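Local atomic coordinates of putative ferredoxin (Rhodopseudomonas palustris, PDB entry 4ID8), a protein that binds a [3Fe-4S] cluster and, as a ferredoxin associated with a cytochrome P450, probably carries electrons to that enzyme. Residues A[29-32]-A[33-37]. Numbering follows the deposited sequence.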
loop_
_atom_site.group_PDB
_atom_site.type_symbol
_atom_site.label_atom_id
_atom_site.label_comp_id
_atom_site.label_asym_id
_atom_site.label_seq_id
_atom_site.Cartn_x
_atom_site.Cartn_y
_atom_site.Cartn_z
ATOM N N ASP A 29 -2.658 -1.065 6.442
ATOM C CA ASP A 29 -3.806 -1.351 7.329
ATOM C C ASP A 29 -5.043 -0.777 6.699
ATOM O O ASP A 29 -5.013 0.217 6.009
ATOM C CB ASP A 29 -3.648 -0.717 8.702
ATOM C CG ASP A 29 -2.693 -1.489 9.584
ATOM O OD1 ASP A 29 -2.636 -2.740 9.499
ATOM O OD2 ASP A 29 -1.979 -0.861 10.381
ATOM N N LEU A 30 -6.140 -1.448 6.939
ATOM C CA LEU A 30 -7.445 -1.016 6.463
ATOM C C LEU A 30 -8.248 -0.380 7.589
ATOM O O LEU A 30 -8.324 -0.943 8.692
ATOM C CB LEU A 30 -8.226 -2.225 5.956
ATOM C CG LEU A 30 -7.625 -3.013 4.841
ATOM C CD1 LEU A 30 -8.652 -4.015 4.596
ATOM C CD2 LEU A 30 -7.420 -2.123 3.621
ATOM N N ASP A 31 -8.907 0.738 7.292
ATOM C CA ASP A 31 -9.836 1.319 8.279
ATOM C C ASP A 31 -11.189 0.567 8.324
ATOM O O ASP A 31 -11.354 -0.459 7.688
ATOM C CB ASP A 31 -10.005 2.819 8.107
ATOM C CG ASP A 31 -10.738 3.181 6.849
ATOM O OD1 ASP A 31 -11.536 2.413 6.303
ATOM O OD2 ASP A 31 -10.521 4.262 6.388
ATOM N N ASP A 32 -12.143 1.027 9.120
ATOM C CA ASP A 32 -13.389 0.289 9.273
ATOM C C ASP A 32 -14.215 0.348 7.984
ATOM O O ASP A 32 -15.089 -0.463 7.767
ATOM C CB ASP A 32 -14.202 0.858 10.427
ATOM C CG ASP A 32 -13.718 0.428 11.805
ATOM O OD1 ASP A 32 -14.415 0.883 12.735
ATOM O OD2 ASP A 32 -12.706 -0.320 11.999
ATOM N N TYR A 33 -13.926 1.309 7.119
ATOM C CA TYR A 33 -14.674 1.465 5.854
ATOM C C TYR A 33 -13.989 0.798 4.671
ATOM O O TYR A 33 -14.390 1.010 3.544
ATOM C CB TYR A 33 -14.967 2.938 5.593
ATOM C CG TYR A 33 -15.579 3.494 6.825
ATOM C CD1 TYR A 33 -16.971 3.498 7.000
ATOM C CD2 TYR A 33 -14.777 3.852 7.904
ATOM C CE1 TYR A 33 -17.541 3.936 8.168
ATOM C CE2 TYR A 33 -15.329 4.294 9.105
ATOM C CZ TYR A 33 -16.717 4.345 9.224
ATOM O OH TYR A 33 -17.242 4.797 10.387
ATOM N N GLY A 34 -12.956 0.010 4.955
ATOM C CA GLY A 34 -12.225 -0.707 3.939
ATOM C C GLY A 34 -11.120 -0.005 3.180
ATOM O O GLY A 34 -10.540 -0.590 2.271
ATOM N N ASN A 35 -10.813 1.226 3.549
ATOM C CA ASN A 35 -9.767 1.983 2.867
ATOM C C ASN A 35 -8.413 1.707 3.444
ATOM O O ASN A 35 -8.264 1.490 4.668
ATOM C CB ASN A 35 -10.055 3.463 2.958
ATOM C CG ASN A 35 -11.322 3.843 2.246
ATOM O OD1 ASN A 35 -11.388 3.838 1.025
ATOM N ND2 ASN A 35 -12.330 4.181 3.003
ATOM N N ALA A 36 -7.430 1.684 2.560
ATOM C CA ALA A 36 -6.087 1.361 2.972
ATOM C C ALA A 36 -5.260 2.618 3.301
ATOM O O ALA A 36 -5.503 3.718 2.780
ATOM C CB ALA A 36 -5.406 0.516 1.943
ATOM N N HIS A 37 -4.286 2.442 4.186
ATOM C CA HIS A 37 -3.316 3.477 4.463
ATOM C C HIS A 37 -1.978 2.833 4.860
ATOM O O HIS A 37 -1.973 1.719 5.410
ATOM C CB HIS A 37 -3.838 4.481 5.519
ATOM C CG HIS A 37 -4.299 3.839 6.775
ATOM N ND1 HIS A 37 -5.636 3.640 7.061
ATOM C CD2 HIS A 37 -3.602 3.336 7.836
ATOM C CE1 HIS A 37 -5.741 3.038 8.247
ATOM N NE2 HIS A 37 -4.523 2.850 8.742
HETATM O O HOH W 1 -11.749 6.018 5.208
#
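The imidazole of His-37 lies across the antiparallel partner strand and overlaps the backbone carbonyl of Asp-29, whose O sits 3.6 Å above the ring plane, over its centre. With chi1 at 54°, CG falls between the backbone N and the carbonyl carbon, which turns the flat ring back over the neighbouring strand, and NE2 comes 3.7 Å from Asp-29 CB. Beneath this overlap the two residues form a hydrogen-bonded pair, Asp-29 N to His-37 O and His-37 N to Asp-29 O, both 3.0 Å. The next pair, Leu-30 and Ala-36, is non-hydrogen-bonded and faces the other way; the small methyl of Ala-36 leaves room for Leu-30 CD2, 3.7 Å from Ala-36 CB.

Beyond it the chain reverses in a type I turn from Asp-31 to Gly-34, closed by Gly-34 N to Asp-31 O (3.2 Å). Asp-31 N donates to Asn-35 O, 2.8 Å, making a G1 beta bulge at Gly-34. Asp-31 suits the first position because its short carboxylate folds back over the turn: OD1 accepts from Tyr-33 N at 2.8 Å, an Asx turn, and from Asn-35 N at 3.1 Å, the donors arriving from opposite faces of the carboxylate plane, so two backbone N-H groups grip one oxygen. Gly-34, with phi of 84°, adopts a left-handed conformation in which a side chain would press on the preceding carbonyl. Asn-35 runs alongside Asp-31, pointing the same way, amide and carboxylate planes 83° apart.

The contact forms the end of the hairpin of strands 28-30 and 36-38, at the surface of the ferredoxin domain. The Leu-30 and Ala-36 face turns inward: Leu-30 packs on Ala-18 and on Lys-21 of helix 19-23, while Ala-36 touches both Cys-20 of that helix and the iron-sulfur cluster, making the second strand part of the cluster pocket.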